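Local coordinates for hypothetical membrane spanning protein (Vibrio fischeri, PDB 4RCK), which is an uncharacterised membrane-spanning protein whose BatA-type von Willebrand factor A domain, the part crystallised here, binds magnesium, at residues Ile58-Leu68 against Leu81-Leu92. Numbering follows the deposited sequence.
Sequences IDQRKGDRLGL and LTFDRNTVREQL
Arg-85 and Ile-58 slide past each other in opposite directions where helix 85-93 begins and helix 46-60 ends. The Arg-85 side chain meets neighbours all along its length. Arg-85 CB sits 3.3 Å from Ile-58 CG2. Arg-85 CG stays near that methyl and also has Leu-66 CD1 at 3.8 Å. Bends at chi2 and chi3 (109° and 45°) then turn the chain toward residues 58-62. NE runs past Ile-58 O, which lies over one face of the guanidinium. The Lys-62 side chain crosses that of Arg-85 at about a right angle, with its CD at the guanidinium edge and its CE 3.3 Å from Arg-85 NH2.

One turn on, Ile-58 CD1 faces Val-88 CG1, which also touches Leu-68 CB at 4.0 Å. The guanidinium of Arg-89 presents its edge to Asp-59. Arg-89 NE gives Asp-59 OD1 a weak, nearly straight bond of 3.4 Å, part of a salt bridge. The carboxylate and guanidinium planes are steeply inclined to each other.

This is one side of the alpha-beta-alpha sandwich of a von Willebrand factor A domain. Helices 46-60 and 85-93 meet here above the antiparallel hairpin of strands 65-71 and 75-82. At the end of the hairpin, Leu-66 N donates to Thr-82 O at 3.1 Å. A chi1 of 172° swings Thr-82 OG1 away from its own backbone N, to where Asp-84 N donates to it in an ST turn that leads into helix 85-93.

Arg-65 CG packs 3.4 Å from Phe-83 CE2, and Leu-81 CD1 lies over the Arg-65 guanidinium. That guanidinium is salt-bridged to Asp-20, while the Phe-83 ring meets Phe-83 of the second subunit.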
loop_
_atom_site.group_PDB
_atom_site.type_symbol
_atom_site.label_atom_id
_atom_site.label_comp_id
_atom_site.label_asym_id
_atom_site.label_seq_id
_atom_site.Cartn_x
_atom_site.Cartn_y
_atom_site.Cartn_z
ATOM N N ILE A 58 9.980 -2.633 -13.887
ATOM C CA ILE A 58 9.750 -2.534 -12.453
ATOM C C ILE A 58 10.434 -1.303 -11.861
ATOM O O ILE A 58 9.839 -0.574 -11.062
ATOM C CB ILE A 58 10.249 -3.808 -11.735
ATOM C CG1 ILE A 58 9.425 -5.025 -12.165
ATOM C CG2 ILE A 58 10.172 -3.651 -10.253
ATOM C CD1 ILE A 58 9.789 -6.301 -11.431
ATOM N N ASP A 59 11.675 -1.063 -12.276
ATOM C CA ASP A 59 12.420 0.116 -11.838
ATOM C C ASP A 59 11.703 1.416 -12.201
ATOM O O ASP A 59 11.834 2.423 -11.504
ATOM C CB ASP A 59 13.824 0.134 -12.452
ATOM C CG ASP A 59 14.613 -1.124 -12.158
ATOM O OD1 ASP A 59 14.146 -1.941 -11.338
ATOM O OD2 ASP A 59 15.704 -1.291 -12.744
ATOM N N GLN A 60 10.957 1.388 -13.301
ATOM C CA GLN A 60 10.348 2.591 -13.853
ATOM C C GLN A 60 9.120 3.005 -13.035
ATOM O O GLN A 60 8.861 4.197 -12.851
ATOM C CB GLN A 60 10.001 2.365 -15.335
ATOM C CG GLN A 60 9.742 3.632 -16.146
ATOM C CD GLN A 60 10.885 4.641 -16.066
ATOM O OE1 GLN A 60 12.039 4.284 -15.806
ATOM N NE2 GLN A 60 10.564 5.911 -16.293
ATOM N N ARG A 61 8.389 2.021 -12.518
ATOM C CA ARG A 61 7.238 2.281 -11.651
ATOM C C ARG A 61 7.612 3.023 -10.368
ATOM O O ARG A 61 8.640 2.739 -9.758
ATOM C CB ARG A 61 6.549 0.967 -11.290
ATOM C CG ARG A 61 5.878 0.265 -12.456
ATOM C CD ARG A 61 4.521 0.872 -12.762
ATOM N NE ARG A 61 4.592 2.008 -13.674
ATOM C CZ ARG A 61 3.528 2.698 -14.070
ATOM N NH1 ARG A 61 3.662 3.721 -14.904
ATOM N NH2 ARG A 61 2.325 2.363 -13.625
ATOM N N LYS A 62 6.770 3.969 -9.963
ATOM C CA LYS A 62 6.974 4.710 -8.719
ATOM C C LYS A 62 5.665 4.876 -7.956
ATOM O O LYS A 62 4.668 5.334 -8.512
ATOM C CB LYS A 62 7.587 6.087 -8.996
ATOM C CG LYS A 62 8.967 6.053 -9.639
ATOM C CD LYS A 62 10.010 5.476 -8.695
ATOM C CE LYS A 62 11.155 4.843 -9.473
ATOM N NZ LYS A 62 11.797 5.804 -10.411
ATOM N N GLY A 63 5.674 4.496 -6.684
ATOM C CA GLY A 63 4.527 4.698 -5.818
ATOM C C GLY A 63 3.440 3.652 -5.967
ATOM O O GLY A 63 2.343 3.814 -5.433
ATOM N N ASP A 64 3.742 2.575 -6.683
ATOM C CA ASP A 64 2.760 1.520 -6.915
ATOM C C ASP A 64 3.168 0.208 -6.253
ATOM O O ASP A 64 4.352 -0.042 -6.029
ATOM C CB ASP A 64 2.558 1.300 -8.416
ATOM C CG ASP A 64 2.387 2.599 -9.178
ATOM O OD1 ASP A 64 1.423 3.336 -8.890
ATOM O OD2 ASP A 64 3.213 2.877 -10.073
ATOM N N ARG A 65 2.178 -0.624 -5.939
ATOM C CA ARG A 65 2.443 -1.969 -5.440
ATOM C C ARG A 65 2.512 -2.964 -6.587
ATOM O O ARG A 65 1.732 -2.889 -7.535
ATOM C CB ARG A 65 1.374 -2.409 -4.439
ATOM C CG ARG A 65 1.647 -1.984 -3.013
ATOM C CD ARG A 65 0.672 -2.627 -2.048
ATOM N NE ARG A 65 -0.714 -2.352 -2.411
ATOM C CZ ARG A 65 -1.761 -2.945 -1.850
ATOM N NH1 ARG A 65 -1.581 -3.851 -0.899
ATOM N NH2 ARG A 65 -2.989 -2.636 -2.242
ATOM N N LEU A 66 3.449 -3.899 -6.493
ATOM C CA LEU A 66 3.640 -4.896 -7.536
ATOM C C LEU A 66 3.713 -6.305 -6.954
ATOM O O LEU A 66 4.259 -6.515 -5.870
ATOM C CB LEU A 66 4.905 -4.584 -8.340
ATOM C CG LEU A 66 4.808 -3.391 -9.294
ATOM C CD1 LEU A 66 6.188 -2.877 -9.673
ATOM C CD2 LEU A 66 4.028 -3.780 -10.538
ATOM N N GLY A 67 3.149 -7.266 -7.681
ATOM C CA GLY A 67 3.161 -8.658 -7.270
ATOM C C GLY A 67 3.479 -9.570 -8.440
ATOM O O GLY A 67 3.358 -9.165 -9.595
ATOM N N LEU A 68 3.877 -10.805 -8.147
ATOM C CA LEU A 68 4.333 -11.718 -9.193
ATOM C C LEU A 68 3.628 -13.076 -9.171
ATOM O O LEU A 68 3.678 -13.800 -8.176
ATOM C CB LEU A 68 5.847 -11.919 -9.080
ATOM C CG LEU A 68 6.521 -12.864 -10.077
ATOM C CD1 LEU A 68 6.156 -12.501 -11.508
ATOM C CD2 LEU A 68 8.030 -12.833 -9.884
ATOM N N LEU A 81 2.382 -8.773 -2.886
ATOM C CA LEU A 81 2.286 -7.390 -3.355
ATOM C C LEU A 81 3.184 -6.579 -2.433
ATOM O O LEU A 81 3.311 -6.912 -1.256
ATOM C CB LEU A 81 0.848 -6.854 -3.322
ATOM C CG LEU A 81 0.002 -6.837 -4.605
ATOM C CD1 LEU A 81 -1.452 -6.531 -4.283
ATOM C CD2 LEU A 81 0.539 -5.849 -5.627
ATOM N N THR A 82 3.803 -5.521 -2.947
ATOM C CA THR A 82 4.760 -4.764 -2.141
ATOM C C THR A 82 5.174 -3.420 -2.720
ATOM O O THR A 82 4.980 -3.142 -3.902
ATOM C CB THR A 82 6.055 -5.565 -1.922
ATOM O OG1 THR A 82 7.034 -4.731 -1.292
ATOM C CG2 THR A 82 6.596 -6.045 -3.251
ATOM N N PHE A 83 5.764 -2.598 -1.861
ATOM C CA PHE A 83 6.342 -1.328 -2.270
ATOM C C PHE A 83 7.827 -1.490 -2.529
ATOM O O PHE A 83 8.483 -0.602 -3.077
ATOM C CB PHE A 83 6.104 -0.261 -1.208
ATOM C CG PHE A 83 4.882 0.559 -1.453
ATOM C CD1 PHE A 83 4.988 1.808 -2.030
ATOM C CD2 PHE A 83 3.631 0.080 -1.124
ATOM C CE1 PHE A 83 3.869 2.575 -2.265
ATOM C CE2 PHE A 83 2.511 0.842 -1.352
ATOM C CZ PHE A 83 2.628 2.089 -1.929
ATOM N N ASP A 84 8.359 -2.634 -2.122
ATOM C CA ASP A 84 9.736 -2.954 -2.427
ATOM C C ASP A 84 9.802 -3.682 -3.757
ATOM O O ASP A 84 9.538 -4.879 -3.840
ATOM C CB ASP A 84 10.371 -3.796 -1.330
ATOM C CG ASP A 84 11.854 -3.960 -1.534
ATOM O OD1 ASP A 84 12.407 -3.211 -2.367
ATOM O OD2 ASP A 84 12.469 -4.818 -0.870
ATOM N N ARG A 85 10.142 -2.941 -4.802
ATOM C CA ARG A 85 10.243 -3.509 -6.136
ATOM C C ARG A 85 11.424 -4.464 -6.266
ATOM O O ARG A 85 11.356 -5.460 -6.991
ATOM C CB ARG A 85 10.359 -2.394 -7.161
ATOM C CG ARG A 85 9.047 -1.696 -7.450
ATOM C CD ARG A 85 9.081 -0.313 -6.877
ATOM N NE ARG A 85 10.350 0.318 -7.206
ATOM C CZ ARG A 85 10.483 1.589 -7.558
ATOM N NH1 ARG A 85 9.418 2.377 -7.620
ATOM N NH2 ARG A 85 11.684 2.070 -7.848
ATOM N N ASN A 86 12.505 -4.137 -5.563
ATOM C CA ASN A 86 13.714 -4.954 -5.531
ATOM C C ASN A 86 13.451 -6.439 -5.296
ATOM O O ASN A 86 14.058 -7.290 -5.944
ATOM C CB ASN A 86 14.659 -4.433 -4.449
ATOM C CG ASN A 86 14.960 -2.955 -4.603
ATOM O OD1 ASN A 86 15.021 -2.435 -5.718
ATOM N ND2 ASN A 86 15.149 -2.269 -3.483
ATOM N N THR A 87 12.543 -6.748 -4.374
ATOM C CA THR A 87 12.246 -8.141 -4.050
ATOM C C THR A 87 11.502 -8.829 -5.195
ATOM O O THR A 87 11.673 -10.025 -5.418
ATOM C CB THR A 87 11.424 -8.270 -2.736
ATOM O OG1 THR A 87 11.452 -9.628 -2.279
ATOM C CG2 THR A 87 9.980 -7.832 -2.931
ATOM N N VAL A 88 10.700 -8.071 -5.939
ATOM C CA VAL A 88 9.966 -8.638 -7.064
ATOM C C VAL A 88 10.919 -8.856 -8.230
ATOM O O VAL A 88 10.765 -9.795 -9.013
ATOM C CB VAL A 88 8.802 -7.734 -7.519
ATOM C CG1 VAL A 88 7.856 -8.508 -8.427
ATOM C CG2 VAL A 88 8.053 -7.189 -6.319
ATOM N N ARG A 89 11.914 -7.981 -8.330
ATOM C CA ARG A 89 12.908 -8.056 -9.393
ATOM C C ARG A 89 13.861 -9.228 -9.179
ATOM O O ARG A 89 14.201 -9.942 -10.122
ATOM C CB ARG A 89 13.702 -6.752 -9.474
ATOM C CG ARG A 89 14.585 -6.652 -10.703
ATOM C CD ARG A 89 15.897 -5.940 -10.409
ATOM N NE ARG A 89 15.702 -4.615 -9.825
ATOM C CZ ARG A 89 16.198 -4.237 -8.651
ATOM N NH1 ARG A 89 16.925 -5.083 -7.934
ATOM N NH2 ARG A 89 15.972 -3.013 -8.196
ATOM N N GLU A 90 14.293 -9.414 -7.935
ATOM C CA GLU A 90 15.208 -10.496 -7.586
ATOM C C GLU A 90 14.531 -11.855 -7.688
ATOM O O GLU A 90 15.084 -12.791 -8.266
ATOM C CB GLU A 90 15.755 -10.306 -6.172
ATOM C CG GLU A 90 16.604 -9.066 -5.979
ATOM C CD GLU A 90 16.825 -8.753 -4.514
ATOM O OE1 GLU A 90 16.357 -9.542 -3.665
ATOM O OE2 GLU A 90 17.460 -7.722 -4.209
ATOM N N GLN A 91 13.333 -11.959 -7.120
ATOM C CA GLN A 91 12.585 -13.211 -7.148
ATOM C C GLN A 91 12.212 -13.588 -8.574
ATOM O O GLN A 91 11.875 -14.734 -8.849
ATOM C CB GLN A 91 11.330 -13.116 -6.278
ATOM C CG GLN A 91 11.620 -13.084 -4.786
ATOM C CD GLN A 91 10.363 -13.099 -3.943
ATOM O OE1 GLN A 91 9.295 -13.500 -4.405
ATOM N NE2 GLN A 91 10.483 -12.656 -2.696
ATOM N N LEU A 92 12.272 -12.615 -9.476
ATOM C CA LEU A 92 12.136 -12.887 -10.898
ATOM C C LEU A 92 13.461 -13.396 -11.449
ATOM O O LEU A 92 13.501 -14.363 -12.208
ATOM C CB LEU A 92 11.699 -11.634 -11.658
ATOM C CG LEU A 92 11.510 -11.835 -13.163
ATOM C CD1 LEU A 92 10.337 -12.767 -13.431
ATOM C CD2 LEU A 92 11.321 -10.503 -13.874
#